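Local coordinates for protein fructose-1,6-bisphosphatase/inositol-1-monophosphatase (PDB 2P3N) that hydrolyses the phosphate from fructose 1,6-bisphosphate, inositol 1-phosphate and several other phosphate esters with the help of magnesium, working as a homotetramer, at residues L18-W22 with N93-S97; I37-D42 with T84-V88. All coordinates share one frame; numbering follows the deposited sequence.

The two contacts illustrate how a metal-dependent phosphatase packs helices and a strand around its magnesium site. The centres of contact 1 and contact 2 lie about 9 Å apart, on the same side of the chain's centre. In the sequence, both segments of contact 2 (37-42 with 84-88) fall between the two segments of contact 1 (18-22 with 93-97). Helix 84-89 leads through a short loop into strand 95-102 of the seven-stranded sheet, which ties the second halves of both contacts together. Leu18 and Ile41 touch each other, and the rings of Phe87 and Phe94 meet edge-to-face, so that the two contacts touch directly through apolar side chains. Contact 2 supplies Thr84 beside the magnesium ion, while in contact 1 Leu18 lies against Ile81, a magnesium-binding residue.

Contact 1: L18-W22 with N93-S97; sequences LMIHW and NFSIS
Phe94, at the entry to strand 95-102 of the large mixed sheet, receives Leu18 and Met19 near the end of helix 2-21 and Trp22 just beyond it, so this is a helix-to-sheet packing contact joined mainly through one ring. The Trp22 NE1 atom comes 3.1 Å from Phe94 CE2, a tight approach. This carbon sits over one face of the indole, displaced toward the rim, and the five-membered ring and the phenyl ring are inclined by 48°, with centroids 4.6 Å apart. The arrangement is therefore neither a stack nor a T-shaped pair. Trp22 swings its indole out with CG opposite the backbone N (chi1 -175°), which carries the ring across to Phe94, and its NE1 is hydrogen-bonded to Leu91 O. A leucine in its place would probably leave that carbonyl without its indole donor and open a gap against Phe94 CE2. Leu18 and Met19 come in at the edge of the phenyl ring, near its plane: Leu18 CD1 lies 4.0 Å from Phe94 CE1, and Met19 SD lies 4.2 Å from Phe94 CZ. Leu18 also reaches along the strand, where its CD1 rests 3.7 Å from Ile96 CG1, the two side chains passing at a slant. Met19 packs against His16 of a second subunit and Trp22 against Arg188 of a third, which extends the contact into the tetramer. Around these side chains, Leu18 leans on Ala45 of helix 40-56 and Ile96 on Ile49 of the same helix, while the backbone of Ile96 is hydrogen-bonded to His112 of the adjacent strand 105-113.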
ATOM      1  N   LEU A  18      -0.203  10.602  11.662  1.00 27.54           N
ATOM      2  CA  LEU A  18       0.115  11.648  10.699  1.00 23.37           C
ATOM      3  C   LEU A  18      -0.754  11.519   9.461  1.00 24.46           C
ATOM      4  O   LEU A  18      -1.107  12.521   8.840  1.00 25.44           O
ATOM      5  CB  LEU A  18       1.591  11.580  10.277  1.00 25.74           C
ATOM      6  CG  LEU A  18       2.667  11.926  11.313  1.00 20.10           C
ATOM      7  CD1 LEU A  18       4.020  11.872  10.660  1.00 15.69           C
ATOM      8  CD2 LEU A  18       2.422  13.301  11.875  1.00 21.37           C
ATOM      9  N   MET A  19      -1.097  10.285   9.105  1.00 22.32           N
ATOM     10  CA  MET A  19      -1.920  10.043   7.932  1.00 22.30           C
ATOM     11  C   MET A  19      -3.330  10.588   8.110  1.00 25.38           C
ATOM     12  O   MET A  19      -3.989  10.966   7.141  1.00 23.09           O
ATOM     13  CB  MET A  19      -1.965   8.556   7.625  1.00 17.65           C
ATOM     14  CG  MET A  19      -0.665   8.031   7.055  1.00 16.74           C
ATOM     15  SD  MET A  19      -0.176   8.830   5.514  1.00 19.71           S
ATOM     16  CE  MET A  19      -1.144   7.887   4.366  1.00 25.70           C
ATOM     17  N   ILE A  20      -3.788  10.624   9.354  1.00 27.11           N
ATOM     18  CA  ILE A  20      -5.105  11.149   9.656  1.00 25.26           C
ATOM     19  C   ILE A  20      -5.184  12.604   9.198  1.00 25.88           C
ATOM     20  O   ILE A  20      -6.176  13.031   8.607  1.00 26.93           O
ATOM     21  CB  ILE A  20      -5.380  11.115  11.178  1.00 22.90           C
ATOM     22  CG1 ILE A  20      -5.544   9.671  11.645  1.00 25.16           C
ATOM     23  CG2 ILE A  20      -6.607  11.954  11.501  1.00 22.45           C
ATOM     24  CD1 ILE A  20      -5.950   9.519  13.076  1.00 20.65           C
ATOM     25  N   HIS A  21      -4.109  13.340   9.440  1.00 22.07           N
ATOM     26  CA  HIS A  21      -4.053  14.758   9.140  1.00 24.01           C
ATOM     27  C   HIS A  21      -3.310  15.192   7.886  1.00 28.70           C
ATOM     28  O   HIS A  21      -3.256  16.385   7.572  1.00 31.65           O
ATOM     29  CB  HIS A  21      -3.453  15.460  10.350  1.00 22.56           C
ATOM     30  CG  HIS A  21      -4.154  15.136  11.634  1.00 28.43           C
ATOM     31  ND1 HIS A  21      -5.357  15.709  11.990  1.00 30.09           N
ATOM     32  CD2 HIS A  21      -3.857  14.249  12.613  1.00 25.04           C
ATOM     33  CE1 HIS A  21      -5.773  15.186  13.128  1.00 23.65           C
ATOM     34  NE2 HIS A  21      -4.881  14.297  13.527  1.00 31.01           N
ATOM     35  N   TRP A  22      -2.733  14.240   7.172  1.00 28.14           N
ATOM     36  CA  TRP A  22      -1.976  14.547   5.975  1.00 25.24           C
ATOM     37  C   TRP A  22      -2.771  15.443   5.026  1.00 28.54           C
ATOM     38  O   TRP A  22      -3.919  15.150   4.698  1.00 27.35           O
ATOM     39  CB  TRP A  22      -1.569  13.237   5.306  1.00 26.32           C
ATOM     40  CG  TRP A  22      -0.692  13.384   4.119  1.00 27.89           C
ATOM     41  CD1 TRP A  22       0.298  14.314   3.923  1.00 30.39           C
ATOM     42  CD2 TRP A  22      -0.698  12.555   2.958  1.00 22.55           C
ATOM     43  NE1 TRP A  22       0.905  14.111   2.705  1.00 23.86           N
ATOM     44  CE2 TRP A  22       0.312  13.037   2.093  1.00 27.48           C
ATOM     45  CE3 TRP A  22      -1.457  11.452   2.563  1.00 19.69           C
ATOM     46  CZ2 TRP A  22       0.576  12.450   0.852  1.00 27.42           C
ATOM     47  CZ3 TRP A  22      -1.195  10.869   1.330  1.00 22.82           C
ATOM     48  CH2 TRP A  22      -0.187  11.370   0.490  1.00 28.76           C
ATOM     49  N   ASN A  93       6.037  13.095   0.303  1.00 35.04           N
ATOM     50  CA  ASN A  93       7.429  13.115   0.765  1.00 33.66           C
ATOM     51  C   ASN A  93       7.694  13.746   2.125  1.00 28.97           C
ATOM     52  O   ASN A  93       8.290  14.818   2.233  1.00 29.27           O
ATOM     53  CB  ASN A  93       8.352  13.753  -0.283  1.00 35.67           C
ATOM     54  CG  ASN A  93       8.513  12.886  -1.515  1.00 35.87           C
ATOM     55  OD1 ASN A  93       7.631  12.832  -2.371  1.00 41.31           O
ATOM     56  ND2 ASN A  93       9.632  12.190  -1.602  1.00 38.99           N
ATOM     57  N   PHE A  94       7.242  13.064   3.164  1.00 28.62           N
ATOM     58  CA  PHE A  94       7.481  13.511   4.524  1.00 28.87           C
ATOM     59  C   PHE A  94       7.767  12.240   5.315  1.00 31.41           C
ATOM     60  O   PHE A  94       7.371  11.148   4.900  1.00 32.52           O
ATOM     61  CB  PHE A  94       6.273  14.281   5.075  1.00 21.19           C
ATOM     62  CG  PHE A  94       5.050  13.449   5.273  1.00 20.69           C
ATOM     63  CD1 PHE A  94       4.815  12.817   6.491  1.00 21.37           C
ATOM     64  CD2 PHE A  94       4.121  13.307   4.254  1.00 15.75           C
ATOM     65  CE1 PHE A  94       3.669  12.057   6.692  1.00 20.26           C
ATOM     66  CE2 PHE A  94       2.960  12.541   4.447  1.00 17.75           C
ATOM     67  CZ  PHE A  94       2.739  11.917   5.670  1.00 18.48           C
ATOM     68  N   SER A  95       8.477  12.373   6.431  1.00 31.07           N
ATOM     69  CA  SER A  95       8.823  11.218   7.239  1.00 26.59           C
ATOM     70  C   SER A  95       9.025  11.553   8.708  1.00 28.51           C
ATOM     71  O   SER A  95       8.982  12.720   9.111  1.00 28.96           O
ATOM     72  CB  SER A  95      10.100  10.587   6.689  1.00 29.39           C
ATOM     73  OG  SER A  95      11.126  11.554   6.547  1.00 31.07           O
ATOM     74  N   ILE A  96       9.222  10.505   9.502  1.00 27.30           N
ATOM     75  CA  ILE A  96       9.476  10.631  10.930  1.00 30.38           C
ATOM     76  C   ILE A  96      10.878  10.087  11.108  1.00 28.80           C
ATOM     77  O   ILE A  96      11.207   9.031  10.586  1.00 30.91           O
ATOM     78  CB  ILE A  96       8.538   9.765  11.785  1.00 24.45           C
ATOM     79  CG1 ILE A  96       7.075  10.000  11.400  1.00 21.33           C
ATOM     80  CG2 ILE A  96       8.723  10.115  13.246  1.00 29.19           C
ATOM     81  CD1 ILE A  96       6.101   9.167  12.259  1.00 19.43           C
ATOM     82  N   SER A  97      11.712  10.793  11.848  1.00 32.36           N
ATOM     83  CA  SER A  97      13.068  10.317  12.019  1.00 32.50           C
ATOM     84  C   SER A  97      13.444  10.123  13.485  1.00 34.25           C
ATOM     85  O   SER A  97      13.087  10.930  14.350  1.00 30.18           O
ATOM     86  CB  SER A  97      14.033  11.282  11.335  1.00 30.49           C
ATOM     87  OG  SER A  97      15.282  10.664  11.102  1.00 46.41           O
TER

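Contact 2: I37-D42 with T84-V88; sequences IVTEID and TINFV
The carboxylate of Asp42 does two jobs at once: it completes a capping box at the start of helix 40-56 and also receives the hydroxyl of Thr84, in helix 84-89. In the box, Thr39 is the N-cap residue: Thr39 OG1 takes a bond from Ile41 N, while Thr39 N donates to Asp42 OD2 at 2.8 Å. The backbone donor reaches that oxygen from well above the carboxylate plane. Thr39 OG1 donates to the same Asp42 OD2 at a short 2.5 Å; two donors thus share OD2 and, with Thr84 on OD1, probably limit the turning of the carboxylate. Thr84 is a substrate-binding residue by similarity and lies close to the magnesium ion, as in related inositol monophosphatases, where a threonine-aspartate pair is thought to orient and activate the attacking water. Apolar side chains pack beside this polar pair: Ile37 CD1 sits 4.0 Å from Val88 CG2, which is also 3.8 Å from Thr39 CG2. Ile37 crosses Ile85 at about a right angle, and Ile41 CG2 approaches Phe87 CZ at 4.1 Å. With its OG1 turned away from the carbonyl carbon (chi1 -55°), Thr84 donates to the syn lone pair of Asp42 OD1 over 2.7 Å.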
ATOM      1  N   ILE A  37       7.736  26.362   8.954  1.00 45.57           N
ATOM      2  CA  ILE A  37       6.516  26.215   9.739  1.00 40.97           C
ATOM      3  C   ILE A  37       6.446  24.961  10.612  1.00 38.53           C
ATOM      4  O   ILE A  37       7.251  24.035  10.497  1.00 39.29           O
ATOM      5  CB  ILE A  37       5.283  26.194   8.818  1.00 41.91           C
ATOM      6  CG1 ILE A  37       5.416  25.030   7.828  1.00 41.63           C
ATOM      7  CG2 ILE A  37       5.147  27.521   8.091  1.00 44.27           C
ATOM      8  CD1 ILE A  37       4.142  24.687   7.087  1.00 35.42           C
ATOM      9  N   VAL A  38       5.453  24.952  11.488  1.00 31.93           N
ATOM     10  CA  VAL A  38       5.221  23.834  12.375  1.00 30.70           C
ATOM     11  C   VAL A  38       3.710  23.795  12.582  1.00 32.82           C
ATOM     12  O   VAL A  38       3.022  24.818  12.408  1.00 28.83           O
ATOM     13  CB  VAL A  38       5.949  24.020  13.745  1.00 34.21           C
ATOM     14  CG1 VAL A  38       5.426  25.268  14.461  1.00 35.18           C
ATOM     15  CG2 VAL A  38       5.756  22.780  14.619  1.00 36.64           C
ATOM     16  N   THR A  39       3.191  22.616  12.924  1.00 28.98           N
ATOM     17  CA  THR A  39       1.765  22.460  13.163  1.00 26.79           C
ATOM     18  C   THR A  39       1.549  21.787  14.508  1.00 27.35           C
ATOM     19  O   THR A  39       2.505  21.411  15.186  1.00 24.93           O
ATOM     20  CB  THR A  39       1.091  21.612  12.048  1.00 29.75           C
ATOM     21  OG1 THR A  39       1.454  20.229  12.187  1.00 36.49           O
ATOM     22  CG2 THR A  39       1.530  22.104  10.687  1.00 23.15           C
ATOM     23  N   GLU A  40       0.285  21.649  14.888  1.00 28.47           N
ATOM     24  CA  GLU A  40      -0.067  21.010  16.141  1.00 29.55           C
ATOM     25  C   GLU A  40       0.150  19.498  16.033  1.00 34.19           C
ATOM     26  O   GLU A  40       0.272  18.805  17.052  1.00 34.18           O
ATOM     27  CB  GLU A  40      -1.530  21.301  16.493  1.00 35.70           C
ATOM     28  CG  GLU A  40      -1.954  20.810  17.879  1.00 46.16           C
ATOM     29  CD  GLU A  40      -1.208  21.515  19.014  1.00 56.11           C
ATOM     30  OE1 GLU A  40      -1.210  20.993  20.157  1.00 64.30           O
ATOM     31  OE2 GLU A  40      -0.624  22.594  18.761  1.00 60.72           O
ATOM     32  N   ILE A  41       0.204  18.982  14.805  1.00 34.87           N
ATOM     33  CA  ILE A  41       0.416  17.548  14.617  1.00 33.17           C
ATOM     34  C   ILE A  41       1.903  17.211  14.752  1.00 32.60           C
ATOM     35  O   ILE A  41       2.254  16.086  15.110  1.00 30.75           O
ATOM     36  CB  ILE A  41      -0.124  17.063  13.258  1.00 34.32           C
ATOM     37  CG1 ILE A  41      -1.622  17.346  13.166  1.00 35.76           C
ATOM     38  CG2 ILE A  41       0.035  15.561  13.144  1.00 28.30           C
ATOM     39  CD1 ILE A  41      -1.983  18.798  13.220  1.00 47.43           C
ATOM     40  N   ASP A  42       2.772  18.184  14.469  1.00 31.23           N
ATOM     41  CA  ASP A  42       4.213  17.979  14.625  1.00 30.77           C
ATOM     42  C   ASP A  42       4.418  17.670  16.115  1.00 33.45           C
ATOM     43  O   ASP A  42       5.122  16.726  16.483  1.00 32.21           O
ATOM     44  CB  ASP A  42       4.998  19.256  14.273  1.00 30.46           C
ATOM     45  CG  ASP A  42       5.009  19.569  12.770  1.00 32.19           C
ATOM     46  OD1 ASP A  42       6.073  19.417  12.125  1.00 33.20           O
ATOM     47  OD2 ASP A  42       3.961  19.973  12.229  1.00 32.67           O
ATOM     48  N   THR A  84       7.439  19.137   6.922  1.00 32.17           N
ATOM     49  CA  THR A  84       6.165  19.680   7.375  1.00 30.53           C
ATOM     50  C   THR A  84       5.400  20.436   6.285  1.00 33.21           C
ATOM     51  O   THR A  84       4.158  20.442   6.275  1.00 30.93           O
ATOM     52  CB  THR A  84       6.374  20.606   8.595  1.00 28.22           C
ATOM     53  OG1 THR A  84       7.086  19.891   9.619  1.00 25.20           O
ATOM     54  CG2 THR A  84       5.035  21.068   9.147  1.00 27.88           C
ATOM     55  N   ILE A  85       6.129  21.061   5.362  1.00 34.39           N
ATOM     56  CA  ILE A  85       5.491  21.801   4.275  1.00 31.71           C
ATOM     57  C   ILE A  85       4.761  20.815   3.377  1.00 29.73           C
ATOM     58  O   ILE A  85       3.589  20.996   3.063  1.00 31.44           O
ATOM     59  CB  ILE A  85       6.536  22.585   3.448  1.00 37.04           C
ATOM     60  CG1 ILE A  85       7.096  23.732   4.294  1.00 39.75           C
ATOM     61  CG2 ILE A  85       5.915  23.093   2.154  1.00 41.11           C
ATOM     62  CD1 ILE A  85       8.240  24.483   3.655  1.00 41.94           C
ATOM     63  N   ASN A  86       5.470  19.770   2.966  1.00 29.38           N
ATOM     64  CA  ASN A  86       4.887  18.735   2.127  1.00 27.85           C
ATOM     65  C   ASN A  86       3.669  18.178   2.843  1.00 28.12           C
ATOM     66  O   ASN A  86       2.572  18.106   2.280  1.00 27.79           O
ATOM     67  CB  ASN A  86       5.894  17.610   1.918  1.00 27.16           C
ATOM     68  CG  ASN A  86       6.834  17.875   0.779  1.00 24.77           C
ATOM     69  OD1 ASN A  86       7.767  17.110   0.547  1.00 31.65           O
ATOM     70  ND2 ASN A  86       6.595  18.957   0.048  1.00 33.65           N
ATOM     71  N   PHE A  87       3.891  17.784   4.096  1.00 29.24           N
ATOM     72  CA  PHE A  87       2.857  17.223   4.954  1.00 28.12           C
ATOM     73  C   PHE A  87       1.576  18.064   4.921  1.00 29.57           C
ATOM     74  O   PHE A  87       0.468  17.535   4.838  1.00 28.86           O
ATOM     75  CB  PHE A  87       3.378  17.133   6.396  1.00 18.12           C
ATOM     76  CG  PHE A  87       2.359  16.618   7.364  1.00 26.12           C
ATOM     77  CD1 PHE A  87       2.017  15.267   7.379  1.00 25.66           C
ATOM     78  CD2 PHE A  87       1.668  17.496   8.194  1.00 24.67           C
ATOM     79  CE1 PHE A  87       0.999  14.799   8.198  1.00 26.94           C
ATOM     80  CE2 PHE A  87       0.650  17.043   9.017  1.00 24.51           C
ATOM     81  CZ  PHE A  87       0.311  15.690   9.019  1.00 29.61           C
ATOM     82  N   VAL A  88       1.748  19.380   4.992  1.00 31.65           N
ATOM     83  CA  VAL A  88       0.632  20.320   4.976  1.00 30.03           C
ATOM     84  C   VAL A  88      -0.062  20.412   3.623  1.00 27.33           C
ATOM     85  O   VAL A  88      -1.283  20.477   3.557  1.00 30.90           O
ATOM     86  CB  VAL A  88       1.109  21.742   5.402  1.00 32.44           C
ATOM     87  CG1 VAL A  88       0.076  22.794   5.023  1.00 32.88           C
ATOM     88  CG2 VAL A  88       1.343  21.772   6.905  1.00 30.56           C
TER